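Local coordinates for putative acyl-[acyl-carrier-protein]--UDP-N-acetylglucosamine O-acyltransferase (Bacteroides fragilis, PDB 4R36) that probably transfers an acyl chain from acyl carrier protein to UDP-N-acetylglucosamine, at residues I205-I210 against N230-I235; G179-I184 against R218-E223; D244-V249 against F265-E270. One frame throughout, in Å; residues are numbered along the deposited sequence.

All three contacts lie where the left-handed beta-helix gives way to the C-terminal helices. Contact 2 opens first along the chain. Its segments alternate with those of contact 1, and contact 3 follows both. Contacts 1 and 2 share helix 222-237 and reach the same sheet, with centres about 13 Å apart. Contact 3 pairs helix 242-252 with helix 257-267. Its centre is about 13 Å from that of contact 1 and about 19 Å from that of contact 2. It touches contact 1 through Ile-234, Ile-235 and Ala-231. Contacts 1 and 2 join the helices to the end of the beta-helix near Asn-211, a UDP-N-acetylglucosamine-binding residue. Contact 3 joins helix to helix, away from that site.

Contact 1. Residues I205-I210 against N230-I235; sequences IAYSGI and NAYRII
Strand 206-210, the antiparallel edge strand that follows the parallel strands of the left-handed beta-helix, meets helix 222-237 here, and Tyr-232 of the helix receives two side chains from the strand. Tyr-207 reaches it with the phenol end of its ring. OH of Tyr-207 lies 3.5 Å from CB of Tyr-232, and CZ of Tyr-207 is 3.9 Å from the same carbon. CG of Tyr-207 is anti to the backbone N (chi1 165°), which extends the ring toward the helix. The two tyrosine planes are 29° apart. They are slid past each other, with centroids 5.9 Å apart, and the rings barely overlap. Ile-210 crosses Tyr-232 at about a right angle. CD1 of Ile-210 meets CD2 of Tyr-232 at 3.6 Å. The backbone N of Gly-209 sits over the centre of one face of the Tyr-207 ring, 3.5 Å above its plane. The Tyr-207 ring also stacks with Tyr-236. The phenol end of Tyr-232 leads away from the strand and hydrogen-bonds to the backbone O of Pro-196. Across the contact the touching is by van der Waals packing, while the bond to Pro-196 satisfies the hydroxyl of buried Tyr-232 and ties down its far end.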
loop_
_atom_site.group_PDB
_atom_site.type_symbol
_atom_site.label_atom_id
_atom_site.label_comp_id
_atom_site.label_asym_id
_atom_site.label_seq_id
_atom_site.Cartn_x
_atom_site.Cartn_y
_atom_site.Cartn_z
ATOM N N ILE A 205 18.121 -5.416 1.815
ATOM C CA ILE A 205 18.602 -4.270 1.060
ATOM C C ILE A 205 20.145 -4.222 1.011
ATOM O O ILE A 205 20.795 -4.664 1.971
ATOM C CB ILE A 205 18.010 -2.958 1.667
ATOM C CG1 ILE A 205 17.997 -1.879 0.598
ATOM C CG2 ILE A 205 18.704 -2.541 2.960
ATOM C CD1 ILE A 205 17.254 -0.610 0.998
ATOM N N ALA A 206 20.691 -3.646 -0.040
ATOM C CA ALA A 206 22.141 -3.636 -0.256
ATOM C C ALA A 206 22.538 -2.543 -1.147
ATOM O O ALA A 206 21.845 -2.232 -2.163
ATOM C CB ALA A 206 22.579 -4.954 -0.879
ATOM N N TYR A 207 23.732 -2.016 -0.875
ATOM C CA TYR A 207 24.404 -1.169 -1.834
ATOM C C TYR A 207 24.548 -1.846 -3.160
ATOM O O TYR A 207 24.974 -2.972 -3.190
ATOM C CB TYR A 207 25.792 -0.828 -1.276
ATOM C CG TYR A 207 26.700 -0.272 -2.296
ATOM C CD1 TYR A 207 26.588 1.034 -2.712
ATOM C CD2 TYR A 207 27.679 -1.069 -2.880
ATOM C CE1 TYR A 207 27.455 1.568 -3.651
ATOM C CE2 TYR A 207 28.555 -0.529 -3.851
ATOM C CZ TYR A 207 28.421 0.783 -4.227
ATOM O OH TYR A 207 29.245 1.309 -5.193
ATOM N N SER A 208 24.116 -1.213 -4.246
ATOM C CA SER A 208 23.972 -1.846 -5.565
ATOM C C SER A 208 24.598 -0.953 -6.622
ATOM O O SER A 208 24.079 -0.864 -7.732
ATOM C CB SER A 208 22.499 -2.078 -5.852
ATOM O OG SER A 208 21.946 -2.990 -4.900
ATOM N N GLY A 209 25.612 -0.184 -6.218
ATOM C CA GLY A 209 26.361 0.684 -7.102
ATOM C C GLY A 209 25.906 2.103 -6.951
ATOM O O GLY A 209 25.146 2.427 -6.028
ATOM N N ILE A 210 26.343 2.941 -7.881
ATOM C CA ILE A 210 26.025 4.405 -7.869
ATOM C C ILE A 210 24.887 4.783 -8.716
ATOM O O ILE A 210 24.690 4.154 -9.721
ATOM C CB ILE A 210 27.256 5.155 -8.401
ATOM C CG1 ILE A 210 28.410 4.869 -7.512
ATOM C CG2 ILE A 210 27.030 6.648 -8.492
ATOM C CD1 ILE A 210 28.119 4.976 -6.066
ATOM N N ASN A 230 34.584 5.587 -6.782
ATOM C CA ASN A 230 35.765 5.180 -6.053
ATOM C C ASN A 230 35.652 5.272 -4.554
ATOM O O ASN A 230 36.098 4.353 -3.859
ATOM C CB ASN A 230 36.997 5.914 -6.567
ATOM C CG ASN A 230 37.423 5.389 -7.942
ATOM O OD1 ASN A 230 37.129 4.236 -8.284
ATOM N ND2 ASN A 230 38.026 6.239 -8.757
ATOM N N ALA A 231 34.995 6.316 -4.037
ATOM C CA ALA A 231 34.776 6.347 -2.592
ATOM C C ALA A 231 33.953 5.119 -2.121
ATOM O O ALA A 231 34.283 4.483 -1.119
ATOM C CB ALA A 231 34.091 7.639 -2.189
ATOM N N TYR A 232 32.908 4.772 -2.867
ATOM C CA TYR A 232 32.104 3.621 -2.469
ATOM C C TYR A 232 32.714 2.268 -2.692
ATOM O O TYR A 232 32.400 1.326 -1.959
ATOM C CB TYR A 232 30.693 3.716 -3.034
ATOM C CG TYR A 232 29.856 4.709 -2.263
ATOM C CD1 TYR A 232 29.484 4.460 -0.969
ATOM C CD2 TYR A 232 29.429 5.912 -2.853
ATOM C CE1 TYR A 232 28.777 5.413 -0.216
ATOM C CE2 TYR A 232 28.654 6.834 -2.158
ATOM C CZ TYR A 232 28.309 6.566 -0.830
ATOM O OH TYR A 232 27.544 7.410 -0.064
ATOM N N ARG A 233 33.609 2.153 -3.647
ATOM C CA ARG A 233 34.493 0.949 -3.730
ATOM C C ARG A 233 35.332 0.793 -2.521
ATOM O O ARG A 233 35.477 -0.278 -2.010
ATOM C CB ARG A 233 35.405 0.932 -4.975
ATOM C CG ARG A 233 34.681 0.780 -6.252
ATOM C CD ARG A 233 35.578 0.819 -7.519
ATOM N NE ARG A 233 34.661 0.922 -8.658
ATOM C CZ ARG A 233 34.583 1.900 -9.564
ATOM N NH1 ARG A 233 35.422 2.932 -9.561
ATOM N NH2 ARG A 233 33.650 1.825 -10.521
ATOM N N ILE A 234 35.901 1.886 -2.014
ATOM C CA ILE A 234 36.631 1.844 -0.793
ATOM C C ILE A 234 35.723 1.481 0.370
ATOM O O ILE A 234 36.100 0.707 1.209
ATOM C CB ILE A 234 37.352 3.181 -0.500
ATOM C CG1 ILE A 234 38.505 3.362 -1.490
ATOM C CG2 ILE A 234 37.881 3.223 0.940
ATOM C CD1 ILE A 234 38.984 4.804 -1.602
ATOM N N ILE A 235 34.550 2.097 0.449
ATOM C CA ILE A 235 33.693 1.898 1.594
ATOM C C ILE A 235 33.094 0.486 1.653
ATOM O O ILE A 235 33.058 -0.127 2.694
ATOM C CB ILE A 235 32.579 3.011 1.643
ATOM C CG1 ILE A 235 33.213 4.332 2.024
ATOM C CG2 ILE A 235 31.488 2.676 2.668
ATOM C CD1 ILE A 235 32.436 5.541 1.591
#

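Contact 2. Residues G179-I184 against R218-E223; sequences GGYVMI and RGFSNE
Tyr-181 presents one face of its ring to Phe-220 in a T-shaped (edge-to-face) stack. It belongs to a type II beta turn, 179-182, at a corner of the left-handed beta-helix. Phe-220 lies in the link between helices 212-217 and 222-237. Its edge points at the tyrosine face, with the planes 82° apart and the centroids 5.1 Å apart. CZ of Phe-220 stands above the rim of the Tyr-181 ring rather than its centre. Arg-218 lies at the edge of the same ring, but its exact fit there is doubtful, because the modelled carbons come too close. Its guanidinium is almost perpendicular to the ring, at 87°, so the two are not stacked. Gly-219 ends the preceding helix in a Schellman motif. Ser-221 then caps the next helix through OG, bonded to the backbone N of Ile-224. Leu-215 of helix 212-217 touches both aromatic rings. The backbone O of Tyr-181 accepts a hydrogen bond from ND2 of Asn-211, a UDP-N-acetylglucosamine-binding residue. The nearest atoms of the two rings are CZ of Phe-220 and CZ of Tyr-181, 3.7 Å apart.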
loop_
_atom_site.group_PDB
_atom_site.type_symbol
_atom_site.label_atom_id
_atom_site.label_comp_id
_atom_site.label_asym_id
_atom_site.label_seq_id
_atom_site.Cartn_x
_atom_site.Cartn_y
_atom_site.Cartn_z
ATOM N N GLY A 179 20.290 9.779 2.334
ATOM C CA GLY A 179 21.152 10.832 1.782
ATOM C C GLY A 179 20.681 11.275 0.441
ATOM O O GLY A 179 19.818 10.641 -0.214
ATOM N N GLY A 180 21.194 12.441 0.031
ATOM C CA GLY A 180 20.845 12.953 -1.273
ATOM C C GLY A 180 21.199 12.082 -2.422
ATOM O O GLY A 180 22.194 11.343 -2.356
ATOM N N TYR A 181 20.415 12.179 -3.491
ATOM C CA TYR A 181 20.687 11.540 -4.801
ATOM C C TYR A 181 20.688 9.980 -4.797
ATOM O O TYR A 181 21.202 9.342 -5.672
ATOM C CB TYR A 181 22.000 12.060 -5.389
ATOM C CG TYR A 181 21.938 13.502 -5.713
ATOM C CD1 TYR A 181 21.320 13.931 -6.893
ATOM C CD2 TYR A 181 22.460 14.433 -4.868
ATOM C CE1 TYR A 181 21.266 15.276 -7.183
ATOM C CE2 TYR A 181 22.371 15.799 -5.161
ATOM C CZ TYR A 181 21.786 16.191 -6.333
ATOM O OH TYR A 181 21.628 17.521 -6.732
ATOM N N VAL A 182 20.068 9.410 -3.801
ATOM C CA VAL A 182 19.941 7.971 -3.668
ATOM C C VAL A 182 18.809 7.556 -4.564
ATOM O O VAL A 182 17.866 8.355 -4.813
ATOM C CB VAL A 182 19.603 7.702 -2.215
ATOM C CG1 VAL A 182 18.873 6.423 -1.968
ATOM C CG2 VAL A 182 20.821 7.827 -1.285
ATOM N N MET A 183 18.879 6.343 -5.075
ATOM C CA MET A 183 17.727 5.716 -5.632
ATOM C C MET A 183 17.468 4.450 -4.849
ATOM O O MET A 183 18.320 3.541 -4.778
ATOM C CB MET A 183 17.943 5.421 -7.062
ATOM C CG MET A 183 16.608 5.136 -7.690
ATOM S SD MET A 183 16.583 3.376 -7.827
ATOM C CE MET A 183 14.827 3.362 -8.304
ATOM N N ILE A 184 16.262 4.351 -4.291
ATOM C CA ILE A 184 15.891 3.149 -3.530
ATOM C C ILE A 184 14.893 2.386 -4.391
ATOM O O ILE A 184 13.830 2.927 -4.788
ATOM C CB ILE A 184 15.256 3.499 -2.188
ATOM C CG1 ILE A 184 16.183 4.443 -1.419
ATOM C CG2 ILE A 184 14.970 2.227 -1.427
ATOM C CD1 ILE A 184 15.648 4.847 -0.033
ATOM N N ARG A 218 21.449 14.924 -13.879
ATOM C CA ARG A 218 21.548 16.225 -13.246
ATOM C C ARG A 218 22.834 17.028 -13.540
ATOM O O ARG A 218 23.045 18.072 -12.960
ATOM C CB ARG A 218 21.370 16.087 -11.754
ATOM C CG ARG A 218 20.011 15.493 -11.402
ATOM C CD ARG A 218 20.035 14.980 -9.972
ATOM N NE ARG A 218 18.905 14.136 -9.547
ATOM C CZ ARG A 218 17.776 14.571 -8.981
ATOM N NH1 ARG A 218 17.551 15.878 -8.810
ATOM N NH2 ARG A 218 16.858 13.682 -8.604
ATOM N N GLY A 219 23.706 16.545 -14.413
ATOM C CA GLY A 219 24.814 17.377 -14.883
ATOM C C GLY A 219 26.118 17.254 -14.124
ATOM O O GLY A 219 26.990 18.093 -14.275
ATOM N N PHE A 220 26.246 16.236 -13.268
ATOM C CA PHE A 220 27.471 16.024 -12.529
ATOM C C PHE A 220 28.523 15.582 -13.543
ATOM O O PHE A 220 28.223 14.833 -14.451
ATOM C CB PHE A 220 27.337 14.885 -11.431
ATOM C CG PHE A 220 26.597 15.304 -10.188
ATOM C CD1 PHE A 220 25.195 15.397 -10.199
ATOM C CD2 PHE A 220 27.253 15.633 -9.028
ATOM C CE1 PHE A 220 24.497 15.796 -9.083
ATOM C CE2 PHE A 220 26.551 16.056 -7.881
ATOM C CZ PHE A 220 25.164 16.114 -7.911
ATOM N N SER A 221 29.748 16.008 -13.339
ATOM C CA SER A 221 30.811 15.676 -14.287
ATOM C C SER A 221 31.154 14.207 -14.184
ATOM O O SER A 221 30.971 13.569 -13.132
ATOM C CB SER A 221 32.027 16.534 -14.042
ATOM O OG SER A 221 32.677 16.180 -12.858
ATOM N N ASN A 222 31.630 13.644 -15.273
ATOM C CA ASN A 222 32.044 12.231 -15.254
ATOM C C ASN A 222 33.144 11.984 -14.272
ATOM O O ASN A 222 33.255 10.911 -13.687
ATOM C CB ASN A 222 32.558 11.828 -16.615
ATOM C CG ASN A 222 31.457 11.651 -17.607
ATOM O OD1 ASN A 222 30.306 11.360 -17.264
ATOM N ND2 ASN A 222 31.802 11.808 -18.874
ATOM N N GLU A 223 33.978 12.994 -14.115
ATOM C CA GLU A 223 35.037 12.929 -13.152
ATOM C C GLU A 223 34.547 12.854 -11.685
ATOM O O GLU A 223 34.991 12.016 -10.919
ATOM C CB GLU A 223 35.918 14.125 -13.347
ATOM C CG GLU A 223 36.885 14.388 -12.220
ATOM C CD GLU A 223 37.895 15.436 -12.608
ATOM O OE1 GLU A 223 38.247 15.507 -13.814
ATOM O OE2 GLU A 223 38.331 16.190 -11.719
#

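Contact 3. Residues D244-V249 against F265-E270; sequences DALTKV and FIRNSE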
loop_
_atom_site.group_PDB
_atom_site.type_symbol
_atom_site.label_atom_id
_atom_site.label_comp_id
_atom_site.label_asym_id
_atom_site.label_seq_id
_atom_site.Cartn_x
_atom_site.Cartn_y
_atom_site.Cartn_z
ATOM N N ASP A 244 38.451 3.046 8.882
ATOM C CA ASP A 244 39.598 2.928 7.993
ATOM C C ASP A 244 39.210 3.270 6.613
ATOM O O ASP A 244 40.021 3.813 5.865
ATOM C CB ASP A 244 40.172 1.516 7.963
ATOM C CG ASP A 244 40.897 1.127 9.280
ATOM O OD1 ASP A 244 41.111 1.991 10.174
ATOM O OD2 ASP A 244 41.211 -0.093 9.342
ATOM N N ALA A 245 37.981 2.955 6.223
ATOM C CA ALA A 245 37.546 3.242 4.874
ATOM C C ALA A 245 37.475 4.770 4.725
ATOM O O ALA A 245 37.854 5.315 3.671
ATOM C CB ALA A 245 36.180 2.634 4.531
ATOM N N LEU A 246 36.907 5.436 5.716
ATOM C CA LEU A 246 36.723 6.857 5.578
ATOM C C LEU A 246 38.066 7.563 5.594
ATOM O O LEU A 246 38.267 8.490 4.836
ATOM C CB LEU A 246 35.753 7.395 6.577
ATOM C CG LEU A 246 34.328 6.822 6.610
ATOM C CD1 LEU A 246 33.499 7.454 7.736
ATOM C CD2 LEU A 246 33.649 6.972 5.276
ATOM N N THR A 247 38.991 7.080 6.401
ATOM C CA THR A 247 40.381 7.564 6.339
ATOM C C THR A 247 40.941 7.447 4.959
ATOM O O THR A 247 41.508 8.418 4.452
ATOM C CB THR A 247 41.266 6.812 7.346
ATOM O OG1 THR A 247 40.797 7.120 8.643
ATOM C CG2 THR A 247 42.773 7.182 7.209
ATOM N N LYS A 248 40.813 6.290 4.313
ATOM C CA LYS A 248 41.351 6.106 3.015
ATOM C C LYS A 248 40.667 6.963 1.930
ATOM O O LYS A 248 41.328 7.533 1.006
ATOM C CB LYS A 248 41.273 4.653 2.623
ATOM C CG LYS A 248 42.005 4.298 1.316
ATOM C CD LYS A 248 42.023 2.808 1.101
ATOM C CE LYS A 248 43.111 2.448 0.107
ATOM N NZ LYS A 248 42.703 1.277 -0.679
ATOM N N VAL A 249 39.338 7.090 2.024
ATOM C CA VAL A 249 38.621 7.995 1.133
ATOM C C VAL A 249 39.183 9.417 1.248
ATOM O O VAL A 249 39.421 10.080 0.224
ATOM C CB VAL A 249 37.095 8.041 1.448
ATOM C CG1 VAL A 249 36.456 9.195 0.666
ATOM C CG2 VAL A 249 36.415 6.725 1.096
ATOM N N PHE A 265 28.355 12.118 6.233
ATOM C CA PHE A 265 27.148 11.375 6.404
ATOM C C PHE A 265 27.402 10.023 7.117
ATOM O O PHE A 265 26.783 9.717 8.121
ATOM C CB PHE A 265 26.468 11.098 5.053
ATOM C CG PHE A 265 25.115 10.426 5.195
ATOM C CD1 PHE A 265 25.011 9.082 5.464
ATOM C CD2 PHE A 265 23.943 11.132 4.993
ATOM C CE1 PHE A 265 23.769 8.442 5.562
ATOM C CE2 PHE A 265 22.698 10.513 5.084
ATOM C CZ PHE A 265 22.604 9.166 5.342
ATOM N N ILE A 266 28.396 9.269 6.633
ATOM C CA ILE A 266 28.677 7.958 7.219
ATOM C C ILE A 266 29.289 8.091 8.605
ATOM O O ILE A 266 28.897 7.380 9.549
ATOM C CB ILE A 266 29.558 7.134 6.301
ATOM C CG1 ILE A 266 28.791 6.924 4.959
ATOM C CG2 ILE A 266 30.011 5.835 6.947
ATOM C CD1 ILE A 266 29.641 6.427 3.823
ATOM N N ARG A 267 30.262 8.979 8.713
ATOM C CA ARG A 267 30.962 9.168 9.958
ATOM C C ARG A 267 29.996 9.540 11.079
ATOM O O ARG A 267 30.123 9.053 12.208
ATOM C CB ARG A 267 32.014 10.281 9.780
ATOM C CG ARG A 267 32.881 10.420 10.993
ATOM C CD ARG A 267 34.078 11.312 10.683
ATOM N NE ARG A 267 35.142 10.566 10.018
ATOM C CZ ARG A 267 36.020 11.100 9.173
ATOM N NH1 ARG A 267 35.921 12.358 8.803
ATOM N NH2 ARG A 267 36.989 10.335 8.641
ATOM N N ASN A 268 28.994 10.328 10.803
ATOM C CA ASN A 268 28.061 10.724 11.878
ATOM C C ASN A 268 26.742 9.974 11.877
ATOM O O ASN A 268 25.777 10.398 12.521
ATOM C CB ASN A 268 27.813 12.249 11.785
ATOM C CG ASN A 268 29.125 13.019 11.927
ATOM O OD1 ASN A 268 29.628 13.715 11.028
ATOM N ND2 ASN A 268 29.775 12.682 12.958
ATOM N N SER A 269 26.679 8.929 11.088
ATOM C CA SER A 269 25.430 8.121 10.958
ATOM C C SER A 269 24.934 7.658 12.319
ATOM O O SER A 269 25.634 6.937 13.066
ATOM C CB SER A 269 25.671 6.892 10.077
ATOM O OG SER A 269 24.571 5.982 10.140
ATOM N N GLU A 270 23.704 7.986 12.631
ATOM C CA GLU A 270 23.129 7.539 13.854
ATOM C C GLU A 270 22.788 6.078 13.937
ATOM O O GLU A 270 22.778 5.514 15.032
ATOM C CB GLU A 270 21.799 8.216 14.085
ATOM C CG GLU A 270 21.854 9.697 13.992
ATOM C CD GLU A 270 22.627 10.334 15.122
ATOM O OE1 GLU A 270 22.904 9.675 16.147
ATOM O OE2 GLU A 270 22.916 11.521 14.954
HETATM O O HOH W 1 37.782 7.645 9.935
#
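Leu-246 points from helix 242-252 toward the last turn of helix 257-267, and its side chain meets Ile-266 at an oblique angle. CD1 of Leu-246 lies 3.9 Å from CG2 of Ile-266. CD1 of Leu-246 also lies 3.7 Å from N and 3.8 Å from CB of Arg-267. Arg-267 leaves its backbone pointing along the side of the contact, and its end then swings in toward helix 242-252. Its chain turns at chi3 (-82°), and this brings the guanidinium alongside that helix. NH2 of Arg-267 then sits 3.8 Å from CB of Leu-246. The arginine thus packs against both ends of the leucine side chain, with CB at the tip and NH2 at the base. A water accepts a hydrogen bond from NH2 of Arg-267 at 3.1 Å and makes a weak one with OG1 of Thr-247. NH2 of Arg-267 also forms a salt bridge with OE1 of Glu-250, and OG1 of Thr-247 bonds to the backbone O of Ser-243. Helix 222-237 packs against both partners of this helix pair. Its Ile-234 touches Ala-245 and Val-249, and its Ile-235 touches Ile-266, which also rests on Pro-195 in the loop before strand 198-201.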